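Local coordinates for protein 3-hydroxyisobutyryl-CoA hydrolase (Mycobacterium thermoresistibile, PDB 4HDT) that probably hydrolyses 3-hydroxyisobutyryl-CoA to 3-hydroxyisobutyrate and free CoA, has a crotonase-like fold, and carries several bound zinc ions in this crystal, at residues Leu33-Val38 and Arg88-Asp93; Glu94-Ala99 and Leu346-Glu351; Ser110-Ile115 and Asn128-Thr133; Thr133-Met138 and Val190-Ile195. All coordinates share one frame; numbering follows the deposited sequence.

Contact 1: Leu33-Val38 and Arg88-Asp93; sequences LTHGMV and RRFWFD. With ZN (zinc ion), chain D; ACT (acetate ion), chain H.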
# COMPACT_ATOMS: atom_id res chain seq x y z
N LEU A 33 -7.96 1.13 8.63
CA LEU A 33 -9.20 0.73 7.95
C LEU A 33 -9.84 -0.48 8.61
O LEU A 33 -9.18 -1.51 8.83
CB LEU A 33 -8.94 0.33 6.49
CG LEU A 33 -8.28 1.37 5.64
CD1 LEU A 33 -8.08 0.78 4.25
CD2 LEU A 33 -9.16 2.60 5.54
N THR A 34 -11.13 -0.36 8.84
CA THR A 34 -11.95 -1.47 9.28
C THR A 34 -12.74 -1.99 8.06
O THR A 34 -12.81 -1.33 7.00
CB THR A 34 -12.99 -1.03 10.32
OG1 THR A 34 -13.87 -0.08 9.74
CG2 THR A 34 -12.33 -0.43 11.57
N HIS A 35 -13.39 -3.12 8.26
CA HIS A 35 -14.18 -3.68 7.17
C HIS A 35 -15.33 -2.72 6.88
O HIS A 35 -15.70 -2.48 5.72
CB HIS A 35 -14.64 -5.07 7.61
CG HIS A 35 -15.29 -5.83 6.52
ND1 HIS A 35 -15.90 -7.04 6.72
CD2 HIS A 35 -15.37 -5.58 5.19
CE1 HIS A 35 -16.37 -7.49 5.57
NE2 HIS A 35 -16.04 -6.63 4.62
N GLY A 36 -15.92 -2.15 7.93
CA GLY A 36 -16.96 -1.16 7.77
C GLY A 36 -16.59 0.06 6.94
O GLY A 36 -17.37 0.54 6.11
N MET A 37 -15.37 0.55 7.15
CA MET A 37 -14.91 1.71 6.38
C MET A 37 -14.77 1.37 4.90
O MET A 37 -15.13 2.18 4.02
CB MET A 37 -13.58 2.23 6.95
CG MET A 37 -13.70 2.80 8.37
SD MET A 37 -12.16 2.95 9.28
CE MET A 37 -11.31 4.29 8.43
N VAL A 38 -14.16 0.22 4.63
CA VAL A 38 -14.06 -0.31 3.25
C VAL A 38 -15.43 -0.41 2.59
O VAL A 38 -15.63 0.07 1.46
CB VAL A 38 -13.28 -1.65 3.26
CG1 VAL A 38 -13.50 -2.44 1.99
CG2 VAL A 38 -11.80 -1.38 3.52
N ARG A 88 -10.46 -12.99 5.30
CA ARG A 88 -10.74 -13.23 3.89
C ARG A 88 -11.87 -12.35 3.34
O ARG A 88 -11.78 -11.82 2.22
CB ARG A 88 -11.03 -14.70 3.63
CG ARG A 88 -9.80 -15.56 3.84
CD ARG A 88 -10.05 -16.95 3.32
NE ARG A 88 -11.00 -17.62 4.18
CZ ARG A 88 -10.67 -18.32 5.27
NH1 ARG A 88 -9.40 -18.49 5.61
NH2 ARG A 88 -11.64 -18.86 5.99
N ARG A 89 -12.92 -12.16 4.11
CA ARG A 89 -13.99 -11.34 3.62
C ARG A 89 -13.54 -9.89 3.50
O ARG A 89 -13.91 -9.19 2.56
CB ARG A 89 -15.20 -11.43 4.51
CG ARG A 89 -16.41 -10.72 3.90
CD ARG A 89 -16.88 -11.35 2.57
NE ARG A 89 -17.48 -10.34 1.71
CZ ARG A 89 -18.13 -10.58 0.56
NH1 ARG A 89 -18.31 -11.83 0.12
NH2 ARG A 89 -18.63 -9.55 -0.14
N PHE A 90 -12.79 -9.43 4.49
CA PHE A 90 -12.24 -8.06 4.48
C PHE A 90 -11.41 -7.87 3.20
O PHE A 90 -11.61 -6.89 2.47
CB PHE A 90 -11.40 -7.78 5.75
CG PHE A 90 -10.63 -6.48 5.68
CD1 PHE A 90 -11.27 -5.27 5.82
CD2 PHE A 90 -9.28 -6.50 5.43
CE1 PHE A 90 -10.58 -4.07 5.77
CE2 PHE A 90 -8.57 -5.32 5.35
CZ PHE A 90 -9.23 -4.08 5.49
N TRP A 91 -10.49 -8.78 2.96
CA TRP A 91 -9.60 -8.65 1.79
C TRP A 91 -10.40 -8.74 0.50
O TRP A 91 -10.10 -8.03 -0.46
CB TRP A 91 -8.52 -9.71 1.83
CG TRP A 91 -7.48 -9.51 2.86
CD1 TRP A 91 -6.99 -8.34 3.28
CD2 TRP A 91 -6.78 -10.52 3.57
NE1 TRP A 91 -6.02 -8.53 4.23
CE2 TRP A 91 -5.87 -9.88 4.43
CE3 TRP A 91 -6.83 -11.91 3.57
CZ2 TRP A 91 -4.99 -10.60 5.28
CZ3 TRP A 91 -5.95 -12.63 4.41
CH2 TRP A 91 -5.07 -11.98 5.26
N PHE A 92 -11.39 -9.62 0.46
CA PHE A 92 -12.25 -9.73 -0.72
C PHE A 92 -12.88 -8.37 -1.06
O PHE A 92 -12.78 -7.88 -2.19
CB PHE A 92 -13.31 -10.82 -0.47
CG PHE A 92 -14.03 -11.29 -1.69
CD1 PHE A 92 -15.19 -10.69 -2.11
CD2 PHE A 92 -13.58 -12.39 -2.39
CE1 PHE A 92 -15.87 -11.14 -3.24
CE2 PHE A 92 -14.23 -12.84 -3.51
CZ PHE A 92 -15.38 -12.21 -3.94
N ASP A 93 -13.51 -7.72 -0.10
CA ASP A 93 -14.14 -6.43 -0.28
C ASP A 93 -13.11 -5.31 -0.50
O ASP A 93 -13.31 -4.41 -1.31
CB ASP A 93 -15.04 -6.10 0.92
CG ASP A 93 -16.30 -6.95 0.96
OD1 ASP A 93 -16.79 -7.45 -0.11
OD2 ASP A 93 -16.87 -7.13 2.08
ZN ZN D . -16.54 -8.23 8.32
C ACT H . -11.14 -5.79 9.55
O ACT H . -12.05 -5.08 10.08
OXT ACT H . -11.32 -7.00 9.28
CH3 ACT H . -9.76 -5.23 9.29

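Contact 2: Glu94-Ala99 and Leu346-Glu351; sequences EYRLNA and LTFEGE. With ZN (zinc ion), chain B.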
# COMPACT_ATOMS: atom_id res chain seq x y z
N GLU A 94 -11.99 -5.38 0.22
CA GLU A 94 -10.98 -4.34 0.10
C GLU A 94 -10.33 -4.35 -1.28
O GLU A 94 -10.17 -3.30 -1.88
CB GLU A 94 -9.90 -4.50 1.16
CG GLU A 94 -8.85 -3.39 1.16
CD GLU A 94 -7.75 -3.64 2.16
OE1 GLU A 94 -7.37 -4.82 2.29
OE2 GLU A 94 -7.25 -2.69 2.80
N TYR A 95 -10.00 -5.53 -1.76
CA TYR A 95 -9.31 -5.62 -3.05
C TYR A 95 -10.27 -5.26 -4.18
O TYR A 95 -9.88 -4.64 -5.16
CB TYR A 95 -8.64 -6.96 -3.31
CG TYR A 95 -7.55 -7.39 -2.30
CD1 TYR A 95 -7.16 -6.57 -1.25
CD2 TYR A 95 -6.98 -8.62 -2.39
CE1 TYR A 95 -6.22 -6.98 -0.31
CE2 TYR A 95 -6.02 -9.05 -1.47
CZ TYR A 95 -5.67 -8.26 -0.42
OH TYR A 95 -4.77 -8.78 0.49
N ARG A 96 -11.54 -5.61 -4.06
CA ARG A 96 -12.51 -5.11 -5.00
C ARG A 96 -12.63 -3.57 -5.01
O ARG A 96 -12.74 -2.95 -6.08
CB ARG A 96 -13.88 -5.79 -4.75
CG ARG A 96 -13.91 -7.24 -5.26
CD ARG A 96 -15.03 -8.09 -4.63
NE ARG A 96 -16.34 -7.53 -4.80
CZ ARG A 96 -17.17 -7.77 -5.83
NH1 ARG A 96 -16.81 -8.58 -6.82
NH2 ARG A 96 -18.38 -7.20 -5.88
N LEU A 97 -12.56 -2.96 -3.84
CA LEU A 97 -12.54 -1.52 -3.74
C LEU A 97 -11.28 -0.95 -4.40
O LEU A 97 -11.36 0.04 -5.14
CB LEU A 97 -12.61 -1.08 -2.26
CG LEU A 97 -12.30 0.41 -1.95
CD1 LEU A 97 -13.31 1.34 -2.60
CD2 LEU A 97 -12.23 0.67 -0.43
N ASN A 98 -10.13 -1.55 -4.09
CA ASN A 98 -8.84 -1.08 -4.71
C ASN A 98 -8.94 -1.06 -6.24
O ASN A 98 -8.58 -0.08 -6.91
CB ASN A 98 -7.64 -1.96 -4.27
CG ASN A 98 -7.45 -2.06 -2.76
OD1 ASN A 98 -7.12 -3.15 -2.25
ND2 ASN A 98 -7.58 -0.95 -2.05
N ALA A 99 -9.46 -2.14 -6.81
CA ALA A 99 -9.66 -2.26 -8.26
C ALA A 99 -10.63 -1.25 -8.79
O ALA A 99 -10.41 -0.63 -9.84
CB ALA A 99 -10.08 -3.66 -8.60
N LEU A 346 -10.68 -14.60 -5.93
CA LEU A 346 -11.17 -13.22 -5.88
C LEU A 346 -11.81 -12.95 -7.26
O LEU A 346 -11.22 -13.27 -8.31
CB LEU A 346 -10.00 -12.26 -5.62
CG LEU A 346 -10.32 -10.77 -5.69
CD1 LEU A 346 -11.25 -10.39 -4.56
CD2 LEU A 346 -9.10 -9.90 -5.63
N THR A 347 -13.04 -12.43 -7.24
CA THR A 347 -13.76 -12.05 -8.46
C THR A 347 -14.28 -10.61 -8.34
O THR A 347 -14.39 -10.06 -7.25
CB THR A 347 -14.94 -13.00 -8.75
OG1 THR A 347 -15.82 -13.04 -7.61
CG2 THR A 347 -14.40 -14.37 -9.01
N PHE A 348 -14.54 -9.99 -9.50
CA PHE A 348 -14.84 -8.55 -9.57
C PHE A 348 -16.17 -8.21 -10.20
O PHE A 348 -16.40 -7.08 -10.63
CB PHE A 348 -13.73 -7.85 -10.33
CG PHE A 348 -12.40 -8.02 -9.69
CD1 PHE A 348 -11.61 -9.11 -10.01
CD2 PHE A 348 -11.93 -7.09 -8.79
CE1 PHE A 348 -10.39 -9.30 -9.41
CE2 PHE A 348 -10.70 -7.27 -8.20
CZ PHE A 348 -9.92 -8.37 -8.51
N GLU A 349 -17.05 -9.17 -10.26
CA GLU A 349 -18.30 -8.93 -10.94
C GLU A 349 -19.30 -8.32 -9.93
O GLU A 349 -19.02 -8.27 -8.71
CB GLU A 349 -18.65 -10.18 -11.76
CG GLU A 349 -17.60 -10.30 -12.89
CD GLU A 349 -17.54 -11.64 -13.61
OE1 GLU A 349 -18.60 -12.25 -13.81
OE2 GLU A 349 -16.43 -12.06 -14.05
N GLY A 350 -20.38 -7.71 -10.44
CA GLY A 350 -21.31 -6.87 -9.62
C GLY A 350 -21.19 -5.36 -9.83
O GLY A 350 -21.66 -4.55 -9.02
N GLU A 351 -20.54 -4.95 -10.92
CA GLU A 351 -20.29 -3.56 -11.21
C GLU A 351 -21.60 -2.74 -11.33
O GLU A 351 -22.62 -3.24 -11.80
CB GLU A 351 -19.45 -3.50 -12.49
CG GLU A 351 -19.29 -2.14 -13.12
CD GLU A 351 -18.42 -1.21 -12.32
OE1 GLU A 351 -18.69 -0.01 -12.44
OE2 GLU A 351 -17.50 -1.67 -11.61
ZN ZN B . -17.29 1.32 -11.91

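Contact 3: Ser110-Ile115 and Asn128-Thr133; sequences SIMDGI and NVRVVT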
# COMPACT_ATOMS: atom_id res chain seq x y z
N SER A 110 -6.73 11.84 -4.20
CA SER A 110 -6.38 11.31 -2.87
C SER A 110 -5.34 12.20 -2.24
O SER A 110 -4.40 12.67 -2.92
CB SER A 110 -5.88 9.91 -2.94
OG SER A 110 -4.77 9.83 -3.81
N ILE A 111 -5.57 12.52 -0.97
CA ILE A 111 -4.64 13.37 -0.21
C ILE A 111 -3.79 12.50 0.70
O ILE A 111 -4.10 12.25 1.86
CB ILE A 111 -5.36 14.47 0.61
CG1 ILE A 111 -6.38 15.23 -0.24
CG2 ILE A 111 -4.34 15.39 1.28
CD1 ILE A 111 -5.80 15.96 -1.40
N MET A 112 -2.68 12.04 0.12
CA MET A 112 -1.78 11.10 0.80
C MET A 112 -0.73 11.91 1.57
O MET A 112 0.48 11.86 1.32
CB MET A 112 -1.18 10.15 -0.26
CG MET A 112 -2.21 9.14 -0.79
SD MET A 112 -1.51 7.87 -1.86
CE MET A 112 -1.21 8.89 -3.28
N ASP A 113 -1.23 12.60 2.57
CA ASP A 113 -0.48 13.45 3.48
C ASP A 113 -0.02 12.62 4.67
O ASP A 113 -0.63 11.63 5.04
CB ASP A 113 -1.43 14.54 3.92
CG ASP A 113 -0.83 15.48 4.93
OD1 ASP A 113 0.27 15.97 4.77
OD2 ASP A 113 -1.54 15.73 5.92
N GLY A 114 1.12 12.97 5.22
CA GLY A 114 1.60 12.30 6.42
C GLY A 114 1.80 10.80 6.28
O GLY A 114 2.21 10.30 5.23
N ILE A 115 1.48 10.07 7.32
CA ILE A 115 1.65 8.61 7.31
C ILE A 115 0.64 7.96 6.35
O ILE A 115 -0.56 8.14 6.50
CB ILE A 115 1.46 8.05 8.74
CG1 ILE A 115 2.59 8.54 9.66
CG2 ILE A 115 1.43 6.53 8.73
CD1 ILE A 115 2.34 8.29 11.13
N ASN A 128 -6.50 8.73 -9.51
CA ASN A 128 -6.02 9.34 -10.73
C ASN A 128 -5.53 10.74 -10.56
O ASN A 128 -4.92 11.31 -11.49
CB ASN A 128 -7.07 9.23 -11.84
CG ASN A 128 -8.43 9.68 -11.38
OD1 ASN A 128 -8.59 10.84 -11.08
ND2 ASN A 128 -9.48 8.78 -11.42
N VAL A 129 -5.78 11.31 -9.38
CA VAL A 129 -5.17 12.58 -8.98
C VAL A 129 -4.59 12.41 -7.57
O VAL A 129 -5.23 12.73 -6.54
CB VAL A 129 -6.12 13.77 -9.02
CG1 VAL A 129 -5.37 15.07 -8.82
CG2 VAL A 129 -6.86 13.83 -10.35
N ARG A 130 -3.34 11.93 -7.54
CA ARG A 130 -2.72 11.46 -6.29
C ARG A 130 -1.77 12.52 -5.77
O ARG A 130 -0.79 12.84 -6.44
CB ARG A 130 -1.98 10.17 -6.55
CG ARG A 130 -2.90 9.03 -7.06
CD ARG A 130 -2.15 7.81 -7.55
NE ARG A 130 -1.28 8.15 -8.68
CZ ARG A 130 -0.32 7.34 -9.12
NH1 ARG A 130 -0.18 6.13 -8.59
NH2 ARG A 130 0.50 7.72 -10.10
N VAL A 131 -2.11 13.06 -4.62
CA VAL A 131 -1.37 14.21 -4.05
C VAL A 131 -0.58 13.76 -2.82
O VAL A 131 -1.12 13.07 -1.92
CB VAL A 131 -2.34 15.33 -3.65
CG1 VAL A 131 -1.60 16.50 -3.02
CG2 VAL A 131 -3.19 15.79 -4.86
N VAL A 132 0.70 14.10 -2.81
CA VAL A 132 1.54 13.91 -1.62
C VAL A 132 2.07 15.24 -1.17
O VAL A 132 1.92 16.25 -1.86
CB VAL A 132 2.71 12.92 -1.87
CG1 VAL A 132 2.20 11.48 -1.99
CG2 VAL A 132 3.47 13.30 -3.13
N THR A 133 2.64 15.29 0.04
CA THR A 133 3.05 16.55 0.64
C THR A 133 4.46 16.43 1.20
O THR A 133 5.10 15.38 1.08
CB THR A 133 2.13 16.93 1.83
OG1 THR A 133 2.43 16.05 2.96
CG2 THR A 133 0.66 16.83 1.48

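Contact 4: Thr133-Met138 and Val190-Ile195; sequences TDTTKM and VPHDKI. With ZN (zinc ion), chain C.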
# COMPACT_ATOMS: atom_id res chain seq x y z
N THR A 133 2.64 15.29 0.04
CA THR A 133 3.05 16.55 0.64
C THR A 133 4.46 16.43 1.20
O THR A 133 5.10 15.38 1.08
CB THR A 133 2.13 16.93 1.83
OG1 THR A 133 2.43 16.05 2.96
CG2 THR A 133 0.66 16.83 1.48
N ASP A 134 4.92 17.49 1.86
CA ASP A 134 6.22 17.47 2.48
C ASP A 134 6.29 16.66 3.78
O ASP A 134 7.38 16.54 4.37
CB ASP A 134 6.76 18.88 2.70
CG ASP A 134 5.80 19.79 3.42
OD1 ASP A 134 4.64 19.40 3.62
OD2 ASP A 134 6.22 20.93 3.78
N THR A 135 5.15 16.17 4.27
CA THR A 135 5.13 15.31 5.47
C THR A 135 4.86 13.87 5.12
O THR A 135 4.85 13.01 6.02
CB THR A 135 4.07 15.77 6.49
OG1 THR A 135 2.76 15.55 5.92
CG2 THR A 135 4.28 17.25 6.85
N THR A 136 4.57 13.57 3.84
CA THR A 136 4.30 12.19 3.46
C THR A 136 5.40 11.21 3.89
O THR A 136 6.60 11.45 3.63
CB THR A 136 4.05 12.11 1.93
OG1 THR A 136 2.92 12.96 1.61
CG2 THR A 136 3.85 10.66 1.46
N LYS A 137 4.98 10.15 4.58
CA LYS A 137 5.83 9.01 4.95
C LYS A 137 5.08 7.79 4.49
O LYS A 137 4.14 7.32 5.17
CB LYS A 137 6.15 9.01 6.46
CG LYS A 137 6.98 10.25 6.82
CD LYS A 137 7.46 10.28 8.24
CE LYS A 137 8.27 11.54 8.53
NZ LYS A 137 7.42 12.79 8.65
N MET A 138 5.46 7.29 3.31
CA MET A 138 4.72 6.22 2.63
C MET A 138 5.51 4.94 2.71
O MET A 138 6.73 4.95 2.60
CB MET A 138 4.44 6.60 1.17
CG MET A 138 3.48 5.65 0.43
SD MET A 138 3.02 6.20 -1.23
CE MET A 138 2.11 7.68 -0.93
N VAL A 190 2.06 18.98 -2.96
CA VAL A 190 1.44 20.18 -2.39
C VAL A 190 1.93 20.21 -0.93
O VAL A 190 1.70 19.24 -0.21
CB VAL A 190 -0.12 20.13 -2.39
CG1 VAL A 190 -0.72 21.35 -1.68
CG2 VAL A 190 -0.70 20.10 -3.79
N PRO A 191 2.60 21.31 -0.49
CA PRO A 191 3.00 21.38 0.95
C PRO A 191 1.83 21.22 1.93
O PRO A 191 0.73 21.61 1.65
CB PRO A 191 3.67 22.77 1.05
CG PRO A 191 3.99 23.19 -0.34
CD PRO A 191 3.02 22.50 -1.25
N HIS A 192 2.09 20.60 3.09
CA HIS A 192 1.04 20.24 4.06
C HIS A 192 0.07 21.38 4.51
O HIS A 192 -1.14 21.15 4.76
CB HIS A 192 1.71 19.63 5.28
CG HIS A 192 0.75 19.32 6.38
ND1 HIS A 192 0.20 18.07 6.54
CD2 HIS A 192 0.16 20.12 7.29
CE1 HIS A 192 -0.64 18.10 7.56
NE2 HIS A 192 -0.71 19.34 8.00
N ASP A 193 0.63 22.54 4.62
CA ASP A 193 -0.05 23.76 5.10
C ASP A 193 -0.53 24.55 3.85
O ASP A 193 -0.56 25.80 3.84
CB ASP A 193 0.95 24.61 5.89
CG ASP A 193 1.77 25.51 4.99
OD1 ASP A 193 2.20 24.99 3.96
OD2 ASP A 193 1.98 26.72 5.32
N LYS A 194 -0.81 23.80 2.80
CA LYS A 194 -1.62 24.27 1.68
C LYS A 194 -2.67 23.22 1.28
O LYS A 194 -3.46 23.47 0.38
CB LYS A 194 -0.74 24.65 0.51
N ILE A 195 -2.72 22.07 1.96
CA ILE A 195 -3.68 21.00 1.63
C ILE A 195 -5.07 21.46 1.86
O ILE A 195 -6.00 21.07 1.17
CB ILE A 195 -3.47 19.71 2.47
CG1 ILE A 195 -2.38 18.85 1.85
CG2 ILE A 195 -4.77 18.88 2.63
CD1 ILE A 195 -2.52 18.55 0.36
ZN ZN C . -2.08 20.06 9.31
O HOH W 1 4.11 22.31 4.97
O HOH W 2 -3.76 20.05 8.16

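Contact 1: Leu33-Val38 and Arg88-Asp93
The first turn of helix 35-49 lies against helix 85-103, with the CA atoms of H35 and F90 5.5 Å apart and those of V38 and D93 7.1 Å apart. H35 carries the contact. A first torsion of -171° sets CG opposite the backbone N and carries the imidazole across F90 CA, which sits over the centre of one ring face in a CH-pi contact. The F90 ring slides past in the opposite direction and turns its edge to the H35 face, an offset edge-to-face pair with planes at 89°. At the imidazole edge, NE2 donates to D93 OD2 (2.7 Å) in a nearly straight bond that lies in the ring plane and uses the anti lone pair. The same OD2 is met from above the carboxylate plane by R89 NE, part of a salt bridge, so two donors fix the carboxylate that orients the histidine. ND1, the other ring nitrogen, binds a zinc ion at 2.1 Å; E86 is its second protein ligand. Since NE2 is the donor to D93, the carboxylate probably makes ND1 a more electron-rich metal ligand. V38 CG2 touches F90 CE1 at 3.7 Å, while an acetate, probably from the crystallisation liquor, lies over one face of the F90 ring and takes a bond from H35 N. T34 caps the helix, its OG1 accepting from M37 N (3.1 Å). Around this pair, L33 joins G70 and D72 by backbone bonds, V38 also packs on L97 further along helix 85-103, and W91 meets helix 285-299.

Contact 2: Glu94-Ala99 and Leu346-Glu351
Polar bonds between R96 and the backbone of the C-terminal tail dominate this contact. R96 NH1 donates to two carbonyls, T347 O at 2.9 Å and E349 O at 2.9 Å, and NH2 adds a second bond to E349 O at 3.1 Å. Both acceptor oxygens lie within a few degrees of the guanidinium plane, so two carbonyls of the tail meet the group at its edge. The carbonyls are used differently: NH2 approaches E349 O nearly along the C=O axis and NH1 meets it in the carbonyl plane on a lone pair, whereas at T347 O the donor stands above the carbonyl plane. A bend at chi3 (56°) turns the end of the arginine into this position. The R96 and F348 side chains run past each other in opposite directions, and the guanidinium plane is turned 21° from the ring plane without stacking on it.

Helix 85-103 belongs to the crotonase-like fold, and the irregular segment 346-351, which ends the modelled chain, runs along it beside Y95, R96 and A99.

Apolar contacts hold the beginning of that segment. L346 CD2 lies 3.8 Å from Y95 CB and near the edge of the tyrosine ring, the two side chains crossing at about a right angle; Y95 OH itself is bonded to D150 and S296. The F348 ring settles on the helix, with CE2 3.7 Å from A99 CB and CD2 4.1 Å from R96 CG. L289 of helix 285-299 packs on Y95, A99 and L346 alike.

Metal binding comes last along the tail: E351 OE1 binds a zinc ion at 2.0 Å together with E49 and H100, and R103 forms a salt bridge with its OE2.

Contact 3: Ser110-Ile115 and Asn128-Thr133
Two neighbouring parallel strands of the central mixed sheet meet here, 108-112 and 129-132, running in the same direction with their axes 23° apart. The ladder rests on three backbone bonds: S110 N to V129 O, V131 N to S110 O at 2.9 Å, and M112 N to V131 O at 2.8 Å. S110 is thus paired with R130 and I111 with V131. On one face of the sheet S110, M112, R130 and V132 line up. M112 runs beside R130 in the same direction, and a bend at chi3 (-73°) lays its CE 3.6 Å from R130 CB, while its CB meets V132 CG1. S110 OG passes close to R130 CA and bonds to G124 O; the guanidinium of R130 reaches on to D187 in a salt bridge and to the carbonyls of G184 and A125. On the other face, I111 CD1 lies against V131 CB at 4.2 Å, side by side, under helix 195-205.

Past the strand ends the pairing passes to side chains. T133 OG1 donates to D113 OD1 at 2.8 Å, using the anti lone pair of that oxygen, and T133 CG2 also packs against this aspartate. H192, a zinc ligand, donates to the same OD1 through ND1, so D113 is a second-shell residue that orients it. An inverse gamma turn at M112 leads strand 108-112 into this corner. Strand 108-112, helix 119-124 and strand 129-132 form a beta-alpha-beta connection, with short strand 115-117 in the link, of the kind repeated in the crotonase fold.

Contact 4: Thr133-Met138 and Val190-Ile195
The H192 imidazole is bordered by T135, which crosses it obliquely: OG1 stands 3.6 Å from ND1, and CG2 rests on H192 CB at 3.8 Å. At the edge of the ring NE2 binds a zinc ion at 2.0 Å, whose other ligands are a water, also at 2.0 Å, and E64. With D113 on ND1 and zinc on NE2 the imidazole is held at both nitrogens, and the aspartate probably polarises it as a metal ligand. The D134 carboxylate plane is turned 31° from the ring plane, and the group grips the backbone: H192 N donates to OD1 at 2.9 Å, arriving on the syn side but well out of the carboxylate plane. Water 1 donates to D134 OD2 and, weakly, to D193 OD1.

T133 sits close under this segment, with CA and CB each 3.1 Å from V190 O, the first a CA-H...O contact, and its CG2 touches I195 CG1. Its OG1 accepts from T135 N in an ST turn, within a type I turn from T133 to T136 that is tightened by T133 N donating to T136 OG1. This turn joins strand 129-132 to strand 137-139, while 190-195 leads from strand 188-189 into helix 195-205.

How the contacts relate
From the N terminus, contact 1 closes first, bringing helix 85-103 back against the start of helix 35-49. Contact 2 begins on the next turns of that later helix and spans almost all the remaining chain, tying it to the C-terminal tail; the two touch through V38 with E94 and F92 with L346. Within that long span lie contacts 3 and 4 in series. Contact 3 closes a short loop between strands 108-112 and 129-132, and contact 4 a longer one from the following turn to the entry of helix 195-205. They share T133 and meet where D113 holds H192. Contacts 1 and 2 thus unite helices and tail; contacts 3 and 4 tie strands 108-112 and 129-132 to the turn and loop beyond their ends.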